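PDB 1YAR: proteasome activator protein PA26 from Trypanosoma brucei, which caps the 20S proteasome as a ring-shaped 11S (PA28-family) activator and probably opens the gate through which substrates enter. Local coordinates for residues E32-G37 with C89-I94; E43-A48 with L77-D82; S59-A64 with E188-D193; A99-E104 with K224-R229. All blocks are in the same frame, centred on the assembly; numbering follows the deposited sequence.

Contact 1 (E32-G37 with C89-I94); sequences EEWAAG and CQAETI
Trp34 reaches across from helix 24-57 and meets Gln90, Ala91 and Ile94 of helix 71-99, spanning a pair of helices whose local axes come no nearer than 11.9 Å. The tight part is the indole. Its NE1 donates to Gln90 OE1 at 2.8 Å, with an N-H...O angle of 148°, and the oxygen lies almost in the ring plane at the indole edge. Seen from the amide the bond is less regular, because the donor is tilted 35° from the carbonyl plane. Both side chains carry CG anti to their own carbonyl carbon and run past each other in opposite directions, which brings Gln90 CB to 3.6 Å from NE1 as well. The indole N-H is thereby satisfied inside a buried setting, and the bond should restrict rotation of the ring. Farther along, the six-membered ring reaches the apolar part: CH2 lies 4.1 Å from Ala91 CB and 4.0 Å from Ile94 CD1, which comes obliquely to the ring. Val211 and Val214 of helix 183-226 and Leu126 of helix 111-130 add to the packing round Trp34. The loose side belongs to Glu33. Its CG comes only to 4.2 Å from Gln90 NE2, and the exposed carboxylate takes no bond from the amide. Helix 24-57 makes a wider, pi-type turn at 34-37, just where the indole leaves it. Here an antiparallel helix pair (147° between the local directions) is joined through one large aromatic, within the four-helix bundle of a PA28-family activator subunit.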
# COMPACT_ATOMS: atom_id res chain seq x y z
N GLU O 32 -41.44 -76.63 58.01
CA GLU O 32 -42.43 -77.52 57.40
C GLU O 32 -43.35 -78.14 58.45
O GLU O 32 -44.56 -78.21 58.24
CB GLU O 32 -41.74 -78.63 56.62
CG GLU O 32 -41.01 -78.16 55.39
CD GLU O 32 -40.50 -79.34 54.58
OE1 GLU O 32 -39.59 -80.07 55.08
OE2 GLU O 32 -41.02 -79.54 53.46
N GLU O 33 -42.78 -78.60 59.55
CA GLU O 33 -43.53 -79.18 60.67
C GLU O 33 -44.48 -78.15 61.30
O GLU O 33 -45.64 -78.45 61.57
CB GLU O 33 -42.57 -79.77 61.72
CG GLU O 33 -43.23 -80.31 63.00
CD GLU O 33 -44.31 -81.35 62.77
OE1 GLU O 33 -44.29 -82.05 61.72
OE2 GLU O 33 -45.21 -81.46 63.64
N TRP O 34 -43.99 -76.92 61.50
CA TRP O 34 -44.79 -75.87 62.10
C TRP O 34 -45.97 -75.52 61.22
O TRP O 34 -47.06 -75.29 61.71
CB TRP O 34 -43.93 -74.62 62.37
CG TRP O 34 -43.02 -74.74 63.55
CD1 TRP O 34 -42.90 -75.81 64.39
CD2 TRP O 34 -42.17 -73.71 64.09
NE1 TRP O 34 -41.98 -75.54 65.38
CE2 TRP O 34 -41.52 -74.25 65.22
CE3 TRP O 34 -41.88 -72.38 63.71
CZ2 TRP O 34 -40.60 -73.51 66.00
CZ3 TRP O 34 -40.95 -71.65 64.48
CH2 TRP O 34 -40.32 -72.22 65.60
N ALA O 35 -45.75 -75.50 59.91
CA ALA O 35 -46.79 -75.09 58.97
C ALA O 35 -47.93 -76.08 58.92
O ALA O 35 -49.05 -75.71 58.54
CB ALA O 35 -46.20 -74.87 57.58
N ALA O 36 -47.65 -77.31 59.29
CA ALA O 36 -48.59 -78.41 59.15
C ALA O 36 -49.06 -78.91 60.52
O ALA O 36 -50.01 -78.35 61.10
CB ALA O 36 -47.96 -79.54 58.33
N GLY O 37 -48.39 -79.95 61.03
CA GLY O 37 -48.78 -80.61 62.27
C GLY O 37 -48.83 -79.74 63.52
O GLY O 37 -49.69 -79.92 64.38
N CYS O 89 -37.88 -76.48 71.55
CA CYS O 89 -36.72 -77.22 71.04
C CYS O 89 -36.54 -77.05 69.52
O CYS O 89 -35.42 -76.96 69.01
CB CYS O 89 -36.77 -78.70 71.47
SG CYS O 89 -36.62 -78.93 73.27
N GLN O 90 -37.65 -76.98 68.79
CA GLN O 90 -37.61 -76.72 67.35
C GLN O 90 -37.09 -75.30 67.05
O GLN O 90 -36.29 -75.11 66.14
CB GLN O 90 -39.00 -76.95 66.77
CG GLN O 90 -39.30 -78.47 66.65
CD GLN O 90 -40.77 -78.83 66.66
OE1 GLN O 90 -41.65 -77.96 66.76
NE2 GLN O 90 -41.06 -80.14 66.56
N ALA O 91 -37.53 -74.32 67.84
CA ALA O 91 -37.00 -72.94 67.72
C ALA O 91 -35.48 -72.87 67.92
O ALA O 91 -34.78 -72.13 67.23
CB ALA O 91 -37.70 -72.03 68.70
N GLU O 92 -34.97 -73.66 68.87
CA GLU O 92 -33.53 -73.68 69.16
C GLU O 92 -32.72 -74.25 68.00
O GLU O 92 -31.58 -73.83 67.78
CB GLU O 92 -33.24 -74.43 70.45
CG GLU O 92 -33.75 -73.73 71.71
CD GLU O 92 -32.90 -72.54 72.14
OE1 GLU O 92 -31.76 -72.38 71.66
OE2 GLU O 92 -33.39 -71.75 72.97
N THR O 93 -33.30 -75.20 67.26
CA THR O 93 -32.69 -75.69 66.03
C THR O 93 -32.54 -74.55 65.03
O THR O 93 -31.46 -74.38 64.45
CB THR O 93 -33.54 -76.84 65.46
OG1 THR O 93 -33.49 -77.93 66.40
CG2 THR O 93 -32.95 -77.40 64.16
N ILE O 94 -33.60 -73.78 64.81
CA ILE O 94 -33.50 -72.65 63.87
C ILE O 94 -32.47 -71.64 64.35
O ILE O 94 -31.66 -71.15 63.57
CB ILE O 94 -34.84 -71.96 63.60
CG1 ILE O 94 -35.87 -72.98 63.09
CG2 ILE O 94 -34.62 -70.84 62.55
CD1 ILE O 94 -37.30 -72.43 62.97

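Contact 2 (E43-A48 with L77-D82); sequences EGIAKA and LQRYQD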
# COMPACT_ATOMS: atom_id res chain seq x y z
N GLU O 43 -54.46 -75.98 67.32
CA GLU O 43 -55.90 -75.95 67.04
C GLU O 43 -56.67 -76.99 67.86
O GLU O 43 -57.76 -76.71 68.37
CB GLU O 43 -56.15 -76.18 65.54
CG GLU O 43 -57.47 -75.63 65.03
CD GLU O 43 -57.94 -76.30 63.73
OE1 GLU O 43 -57.14 -77.00 63.07
OE2 GLU O 43 -59.13 -76.12 63.38
N GLY O 44 -56.10 -78.19 67.98
CA GLY O 44 -56.67 -79.27 68.79
C GLY O 44 -56.76 -78.91 70.26
O GLY O 44 -57.78 -79.13 70.92
N ILE O 45 -55.68 -78.32 70.78
CA ILE O 45 -55.63 -77.87 72.17
C ILE O 45 -56.66 -76.77 72.42
O ILE O 45 -57.36 -76.82 73.43
CB ILE O 45 -54.19 -77.42 72.55
CG1 ILE O 45 -53.23 -78.60 72.39
CG2 ILE O 45 -54.12 -76.89 74.00
CD1 ILE O 45 -51.75 -78.23 72.34
N ALA O 46 -56.75 -75.81 71.50
CA ALA O 46 -57.73 -74.73 71.62
C ALA O 46 -59.16 -75.28 71.74
O ALA O 46 -59.93 -74.86 72.61
CB ALA O 46 -57.63 -73.78 70.44
N LYS O 47 -59.49 -76.25 70.89
CA LYS O 47 -60.83 -76.87 70.92
C LYS O 47 -61.10 -77.62 72.21
O LYS O 47 -62.18 -77.48 72.79
CB LYS O 47 -61.05 -77.78 69.70
CG LYS O 47 -61.37 -76.97 68.44
CD LYS O 47 -61.31 -77.82 67.17
CE LYS O 47 -61.23 -76.96 65.92
NZ LYS O 47 -60.77 -77.75 64.73
N ALA O 48 -60.12 -78.38 72.67
CA ALA O 48 -60.23 -79.12 73.93
C ALA O 48 -60.31 -78.16 75.13
O ALA O 48 -61.01 -78.45 76.11
CB ALA O 48 -59.05 -80.07 74.08
N LEU O 77 -53.97 -78.75 80.07
CA LEU O 77 -52.74 -78.04 80.44
C LEU O 77 -51.47 -78.83 80.12
O LEU O 77 -50.48 -78.27 79.65
CB LEU O 77 -52.77 -77.58 81.91
CG LEU O 77 -53.80 -76.46 82.18
CD1 LEU O 77 -54.33 -76.47 83.59
CD2 LEU O 77 -53.28 -75.03 81.83
N GLN O 78 -51.51 -80.15 80.35
CA GLN O 78 -50.38 -81.03 80.04
C GLN O 78 -50.11 -81.05 78.55
O GLN O 78 -48.95 -81.04 78.12
CB GLN O 78 -50.65 -82.46 80.54
CG GLN O 78 -49.52 -83.43 80.21
CD GLN O 78 -48.29 -83.20 81.07
OE1 GLN O 78 -48.23 -83.67 82.21
NE2 GLN O 78 -47.29 -82.49 80.52
N ARG O 79 -51.17 -81.09 77.76
CA ARG O 79 -51.07 -81.15 76.31
C ARG O 79 -50.46 -79.84 75.77
O ARG O 79 -49.65 -79.86 74.83
CB ARG O 79 -52.46 -81.32 75.74
CG ARG O 79 -52.51 -81.69 74.28
CD ARG O 79 -53.87 -82.18 73.83
NE ARG O 79 -53.93 -82.22 72.37
CZ ARG O 79 -55.06 -82.31 71.68
NH1 ARG O 79 -56.23 -82.36 72.32
NH2 ARG O 79 -55.02 -82.34 70.36
N TYR O 80 -50.85 -78.72 76.37
CA TYR O 80 -50.28 -77.41 76.00
C TYR O 80 -48.79 -77.37 76.34
O TYR O 80 -47.97 -76.99 75.49
CB TYR O 80 -51.06 -76.25 76.63
CG TYR O 80 -50.59 -74.90 76.10
CD1 TYR O 80 -50.69 -74.60 74.75
CD2 TYR O 80 -49.99 -73.96 76.95
CE1 TYR O 80 -50.24 -73.38 74.24
CE2 TYR O 80 -49.54 -72.73 76.44
CZ TYR O 80 -49.67 -72.47 75.09
OH TYR O 80 -49.22 -71.28 74.55
N GLN O 81 -48.44 -77.79 77.56
CA GLN O 81 -47.04 -77.85 77.98
C GLN O 81 -46.18 -78.71 77.04
O GLN O 81 -45.08 -78.30 76.65
CB GLN O 81 -46.92 -78.29 79.44
CG GLN O 81 -45.49 -78.22 79.98
CD GLN O 81 -45.43 -78.34 81.50
OE1 GLN O 81 -44.43 -78.76 82.03
NE2 GLN O 81 -46.52 -77.96 82.19
N ASP O 82 -46.68 -79.90 76.66
CA ASP O 82 -45.94 -80.75 75.72
C ASP O 82 -45.72 -80.05 74.39
O ASP O 82 -44.63 -80.09 73.82
CB ASP O 82 -46.65 -82.10 75.50
CG ASP O 82 -46.69 -82.97 76.76
OD1 ASP O 82 -45.85 -82.77 77.68
OD2 ASP O 82 -47.54 -83.88 76.91
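The guanidinium of Arg79 lies flat over the backbone of helix 24-57 at Gly44 and Ile45: Ile45 N sits 4.0 Å above its plane, over its centre, and Gly44 C and Ile45 CG1 lie on the same face. Ala48 CB approaches the group obliquely near NH1, and NE holds a salt bridge to Glu41 of helix 24-57, about one turn before Gly44. The Tyr80 ring is the second flat group, approached obliquely by Ile45 CG2. This is an antiparallel helix pair of the four-helix bundle, with the local axes 10.0 Å apart and crossing at -161°. Gly44 matters to the fit because it presents bare backbone: Arg79 NH2 comes to 3.8 Å from Gly44 CA. The arginine leaves its backbone with CG anti to N (chi1 -167°) and stays extended as far as NE, so its methylene stem runs alongside Ile45 in the opposite direction and the charged end reaches the far helix. Hydrophobic and ionic packing are therefore combined in one side chain, whose stem touches the isoleucine while its head is paired with Glu41. Ile45 is buried and faces inward, toward Val200 of helix 183-226 as well as Leu83, and Tyr80 leans on Ala203. On the outer side Lys47 NZ pairs with Glu43 OE2 at 2.7 Å, within its own helix. Asp82 forms a salt bridge with Arg57 of a neighbouring subunit, which ties this level of the bundle to the ring. Ile45 sends its two branches to different sites: CG2 is 4.1 Å from Tyr80 CB, and CD1 is 3.6 Å from the backbone oxygen of Arg79.

Contact 3 (S59-A64 with E188-D193); sequences STYGRA and ELRQID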
# COMPACT_ATOMS: atom_id res chain seq x y z
N SER O 59 -71.27 -75.27 85.45
CA SER O 59 -71.17 -75.98 86.73
C SER O 59 -71.44 -75.06 87.91
O SER O 59 -71.07 -73.88 87.90
CB SER O 59 -69.77 -76.58 86.89
OG SER O 59 -69.56 -77.66 85.99
N THR O 60 -72.08 -75.62 88.94
CA THR O 60 -72.13 -75.00 90.26
C THR O 60 -71.16 -75.75 91.17
O THR O 60 -71.13 -76.98 91.17
CB THR O 60 -73.56 -75.04 90.84
OG1 THR O 60 -74.45 -74.33 89.98
CG2 THR O 60 -73.65 -74.25 92.14
N TYR O 61 -70.36 -75.01 91.92
CA TYR O 61 -69.29 -75.60 92.70
C TYR O 61 -69.66 -75.62 94.18
O TYR O 61 -70.32 -74.71 94.67
CB TYR O 61 -68.00 -74.79 92.52
CG TYR O 61 -67.11 -75.21 91.37
CD1 TYR O 61 -67.61 -75.45 90.10
CD2 TYR O 61 -65.73 -75.33 91.57
CE1 TYR O 61 -66.77 -75.83 89.04
CE2 TYR O 61 -64.88 -75.70 90.53
CZ TYR O 61 -65.40 -75.94 89.28
OH TYR O 61 -64.54 -76.31 88.26
N GLY O 62 -69.24 -76.68 94.88
CA GLY O 62 -69.34 -76.76 96.34
C GLY O 62 -68.04 -77.29 96.90
O GLY O 62 -67.04 -77.35 96.17
N ARG O 63 -68.03 -77.68 98.18
CA ARG O 63 -66.78 -78.16 98.82
C ARG O 63 -66.20 -79.38 98.11
O ARG O 63 -64.98 -79.57 98.08
CB ARG O 63 -66.98 -78.48 100.32
CG ARG O 63 -66.88 -80.00 100.67
CD ARG O 63 -66.70 -80.32 102.15
NE ARG O 63 -65.50 -79.69 102.72
CZ ARG O 63 -65.07 -79.88 103.96
NH1 ARG O 63 -65.73 -80.70 104.78
NH2 ARG O 63 -63.97 -79.27 104.38
N ALA O 64 -67.08 -80.19 97.52
CA ALA O 64 -66.67 -81.39 96.81
C ALA O 64 -65.63 -81.11 95.70
O ALA O 64 -64.75 -81.93 95.43
CB ALA O 64 -67.88 -82.09 96.23
N GLU O 188 -64.18 -68.33 93.50
CA GLU O 188 -62.81 -68.19 92.96
C GLU O 188 -62.22 -69.55 92.51
O GLU O 188 -61.44 -69.61 91.55
CB GLU O 188 -61.88 -67.48 93.94
CG GLU O 188 -60.57 -67.08 93.30
CD GLU O 188 -59.55 -66.55 94.28
OE1 GLU O 188 -58.38 -66.42 93.88
OE2 GLU O 188 -59.92 -66.27 95.45
N LEU O 189 -62.62 -70.64 93.17
CA LEU O 189 -62.17 -71.98 92.80
C LEU O 189 -62.64 -72.33 91.41
O LEU O 189 -61.86 -72.83 90.58
CB LEU O 189 -62.68 -73.04 93.80
CG LEU O 189 -62.21 -74.48 93.61
CD1 LEU O 189 -60.73 -74.60 93.93
CD2 LEU O 189 -63.07 -75.45 94.48
N ARG O 190 -63.92 -72.06 91.16
CA ARG O 190 -64.50 -72.25 89.84
C ARG O 190 -63.82 -71.31 88.84
O ARG O 190 -63.63 -71.69 87.69
CB ARG O 190 -66.00 -71.97 89.90
CG ARG O 190 -66.74 -72.15 88.62
CD ARG O 190 -68.23 -72.01 88.80
NE ARG O 190 -68.91 -71.88 87.52
CZ ARG O 190 -69.13 -70.72 86.92
NH1 ARG O 190 -68.71 -69.58 87.48
NH2 ARG O 190 -69.77 -70.68 85.76
N GLN O 191 -63.48 -70.09 89.28
CA GLN O 191 -62.93 -69.08 88.38
C GLN O 191 -61.52 -69.46 87.95
O GLN O 191 -61.12 -69.19 86.80
CB GLN O 191 -62.96 -67.67 88.98
CG GLN O 191 -62.97 -66.56 87.87
CD GLN O 191 -64.13 -66.73 86.88
OE1 GLN O 191 -65.29 -66.87 87.28
NE2 GLN O 191 -63.82 -66.71 85.59
N ILE O 192 -60.77 -70.05 88.87
CA ILE O 192 -59.45 -70.57 88.54
C ILE O 192 -59.57 -71.65 87.46
O ILE O 192 -58.86 -71.60 86.45
CB ILE O 192 -58.71 -71.09 89.81
CG1 ILE O 192 -58.24 -69.92 90.66
CG2 ILE O 192 -57.52 -71.99 89.42
CD1 ILE O 192 -57.92 -70.31 92.10
N ASP O 193 -60.48 -72.61 87.66
CA ASP O 193 -60.72 -73.64 86.63
C ASP O 193 -61.09 -73.03 85.28
O ASP O 193 -60.51 -73.39 84.25
CB ASP O 193 -61.77 -74.65 87.06
CG ASP O 193 -61.28 -75.55 88.16
OD1 ASP O 193 -60.08 -75.49 88.53
OD2 ASP O 193 -62.03 -76.35 88.75
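Tyr61 lies flat on Arg190, fastening the linker that follows helix 24-57 to helix 183-226 at one end of the helical bundle. The face contact is CH-pi: Arg190 CB stands 3.6 Å from the centroid of the Tyr61 ring, only 8° off the normal, and CG follows over the CE1 side. Having CG anti to the backbone N (chi1 -179°), the arginine stretches beneath the ring and beyond it, and the guanidinium plane ends 82° from the ring plane. A further apolar contact lies at the ring edge, where Leu189 CD2 is 3.9 Å from Tyr61 CD2. Polar contacts are made by the ends of both side chains. Arg190 NE gives a weak bond to Ser59 O at 3.0 Å and another weak one to Ile56 O, while NH2 bonds to Arg57 O. This positive group thus gathers carbonyls at and just past the C-terminal end of helix 24-57, where it would probably offset the helix dipole. Asp193 holds the tyrosine at its other extremity. Its OD1 is itself engaged by Arg158, in a salt bridge, and by Tyr154, both of helix 150-166, so the carboxylate that receives Tyr61 is already positioned by a third helix. The phenol donates to the other oxygen: Tyr61 OH to Asp193 OD2 is 2.6 Å, made on the anti lone pair and close to the ring plane.

Contact 4 (A99-E104 with K224-R229); sequences AIRIPE and KLIQPR
Arg229 sets its CG anti to its carbonyl carbon (chi1 -64°) and then runs extended to NE, which lays its guanidinium against Pro103 and Glu104. Arg101 takes the same first torsion (chi1 -64°) and is likewise extended, so that it lies beside Ile226, the two side chains pointing the same way. Pro103 CG sits 3.5 Å above the Arg229 guanidinium plane, over its centre. At the edge, Glu104 O receives two N-H groups: NH1 at 2.7 Å, reasonably straight at 153° and on a lone pair in the carbonyl plane, and NH2 at 3.1 Å, a weak bond. Two donors thus grip one backbone oxygen, while NE binds Asp109 O and NH2 also binds Asn110 OD1, all of which should fix the guanidinium's rotation. The prolines pack on one another, with Pro103 CD 3.7 Å from Pro228 CG. At the other end Arg101 CD passes 3.5 Å from Ile226 O, and NE lies 3.9 Å from Ile226 CG2. The guanidinium of Arg101 turns to the carbonyls of Tyr22, Val97 and Arg19. The loop between helices 71-99 and 111-130 is probably the activation loop that 11S activators use to open the proteasome, and the chain beyond Arg229 leads to the C-terminal tail. The contact therefore sits where helix 71-99 and helix 183-226 both end, against the start of helix 111-130, whose Gln116 NE2 spans the seam by bonding both Arg101 O and Leu225 O, with Asn216 of a neighbouring subunit bonding Ile102 O.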
# COMPACT_ATOMS: atom_id res chain seq x y z
N ALA O 99 -27.31 -68.74 64.19
CA ALA O 99 -26.25 -68.22 65.05
C ALA O 99 -24.85 -68.70 64.66
O ALA O 99 -23.88 -67.94 64.78
CB ALA O 99 -26.53 -68.50 66.52
N ILE O 100 -24.75 -69.93 64.19
CA ILE O 100 -23.44 -70.46 63.77
C ILE O 100 -23.03 -69.98 62.37
O ILE O 100 -21.98 -70.40 61.86
CB ILE O 100 -23.39 -72.04 63.87
CG1 ILE O 100 -24.32 -72.68 62.84
CG2 ILE O 100 -23.76 -72.47 65.28
CD1 ILE O 100 -24.36 -74.25 62.89
N ARG O 101 -23.86 -69.16 61.72
CA ARG O 101 -23.47 -68.52 60.45
C ARG O 101 -23.40 -66.99 60.50
O ARG O 101 -23.28 -66.32 59.47
CB ARG O 101 -24.38 -68.98 59.31
CG ARG O 101 -24.28 -70.46 59.02
CD ARG O 101 -25.36 -70.98 58.07
NE ARG O 101 -25.08 -72.37 57.68
CZ ARG O 101 -25.38 -73.46 58.39
NH1 ARG O 101 -26.00 -73.36 59.57
NH2 ARG O 101 -25.06 -74.66 57.91
N ILE O 102 -23.47 -66.43 61.70
CA ILE O 102 -23.23 -64.98 61.86
C ILE O 102 -21.76 -64.79 61.53
O ILE O 102 -20.93 -65.47 62.11
CB ILE O 102 -23.57 -64.51 63.28
CG1 ILE O 102 -25.09 -64.57 63.50
CG2 ILE O 102 -23.04 -63.06 63.52
CD1 ILE O 102 -25.49 -64.48 64.99
N PRO O 103 -21.44 -63.94 60.55
CA PRO O 103 -20.07 -63.86 60.03
C PRO O 103 -19.14 -63.00 60.86
O PRO O 103 -19.57 -62.40 61.87
CB PRO O 103 -20.25 -63.26 58.64
CG PRO O 103 -21.47 -62.36 58.77
CD PRO O 103 -22.37 -63.05 59.81
N GLU O 104 -17.88 -62.94 60.43
CA GLU O 104 -16.86 -62.09 61.04
C GLU O 104 -17.44 -60.70 61.34
O GLU O 104 -18.08 -60.11 60.47
CB GLU O 104 -15.68 -61.93 60.07
CG GLU O 104 -14.48 -61.20 60.63
CD GLU O 104 -13.51 -60.74 59.53
OE1 GLU O 104 -13.17 -61.55 58.66
OE2 GLU O 104 -13.11 -59.55 59.54
N LYS O 224 -30.38 -65.14 52.96
CA LYS O 224 -29.47 -64.28 53.74
C LYS O 224 -29.18 -64.84 55.13
O LYS O 224 -28.12 -64.56 55.71
CB LYS O 224 -30.00 -62.83 53.87
CG LYS O 224 -30.09 -62.08 52.56
CD LYS O 224 -28.75 -61.56 52.07
CE LYS O 224 -28.94 -60.76 50.76
NZ LYS O 224 -27.66 -60.77 49.99
N LEU O 225 -30.11 -65.61 55.68
CA LEU O 225 -29.86 -66.27 56.95
C LEU O 225 -28.68 -67.26 56.83
O LEU O 225 -27.84 -67.34 57.73
CB LEU O 225 -31.11 -67.01 57.44
CG LEU O 225 -32.35 -66.20 57.80
CD1 LEU O 225 -33.46 -67.16 58.24
CD2 LEU O 225 -32.05 -65.18 58.89
N ILE O 226 -28.59 -67.96 55.70
CA ILE O 226 -27.52 -68.95 55.51
C ILE O 226 -26.24 -68.30 54.98
O ILE O 226 -25.14 -68.65 55.41
CB ILE O 226 -28.00 -70.11 54.59
CG1 ILE O 226 -29.31 -70.72 55.11
CG2 ILE O 226 -26.91 -71.20 54.45
CD1 ILE O 226 -29.17 -71.38 56.50
N GLN O 227 -26.40 -67.36 54.05
CA GLN O 227 -25.29 -66.69 53.41
C GLN O 227 -25.47 -65.17 53.49
O GLN O 227 -25.92 -64.56 52.51
CB GLN O 227 -25.18 -67.12 51.94
CG GLN O 227 -24.92 -68.61 51.73
CD GLN O 227 -23.53 -69.05 52.23
OE1 GLN O 227 -22.63 -68.21 52.42
NE2 GLN O 227 -23.36 -70.37 52.43
N PRO O 228 -25.16 -64.57 54.64
CA PRO O 228 -25.42 -63.14 54.84
C PRO O 228 -24.52 -62.22 54.00
O PRO O 228 -24.85 -61.04 53.81
CB PRO O 228 -25.16 -62.96 56.34
CG PRO O 228 -24.18 -64.06 56.71
CD PRO O 228 -24.61 -65.22 55.85
N ARG O 229 -23.40 -62.75 53.51
CA ARG O 229 -22.48 -61.98 52.66
C ARG O 229 -22.19 -62.74 51.38
O ARG O 229 -22.03 -63.96 51.39
CB ARG O 229 -21.17 -61.67 53.39
CG ARG O 229 -21.32 -60.77 54.61
CD ARG O 229 -20.01 -60.45 55.30
NE ARG O 229 -20.23 -59.49 56.40
CZ ARG O 229 -19.59 -59.49 57.56
NH1 ARG O 229 -18.63 -60.39 57.82
NH2 ARG O 229 -19.90 -58.58 58.47

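In the fold
The four contacts are strung along one long helical bundle. Contacts 1 and 2 join the same two helices, 24-57 and 71-99, with centres about 17 Å apart, contact 2 nested inside the chain loop that contact 1 closes. Contacts 3 and 4 share helix 183-226 and lie on opposite sides of the chain's centre, about 54 Å apart between centres. By centres, contact 3 is about 22 Å from contact 2, and contact 4 about 20 Å from contact 1 (nearest atoms about 5 Å apart). Contact 4 includes the start of the probable activation loop, consistent with its end facing the proteasome. Contacts 1, 2 and 4 share one neighbouring subunit, while contact 3 meets another.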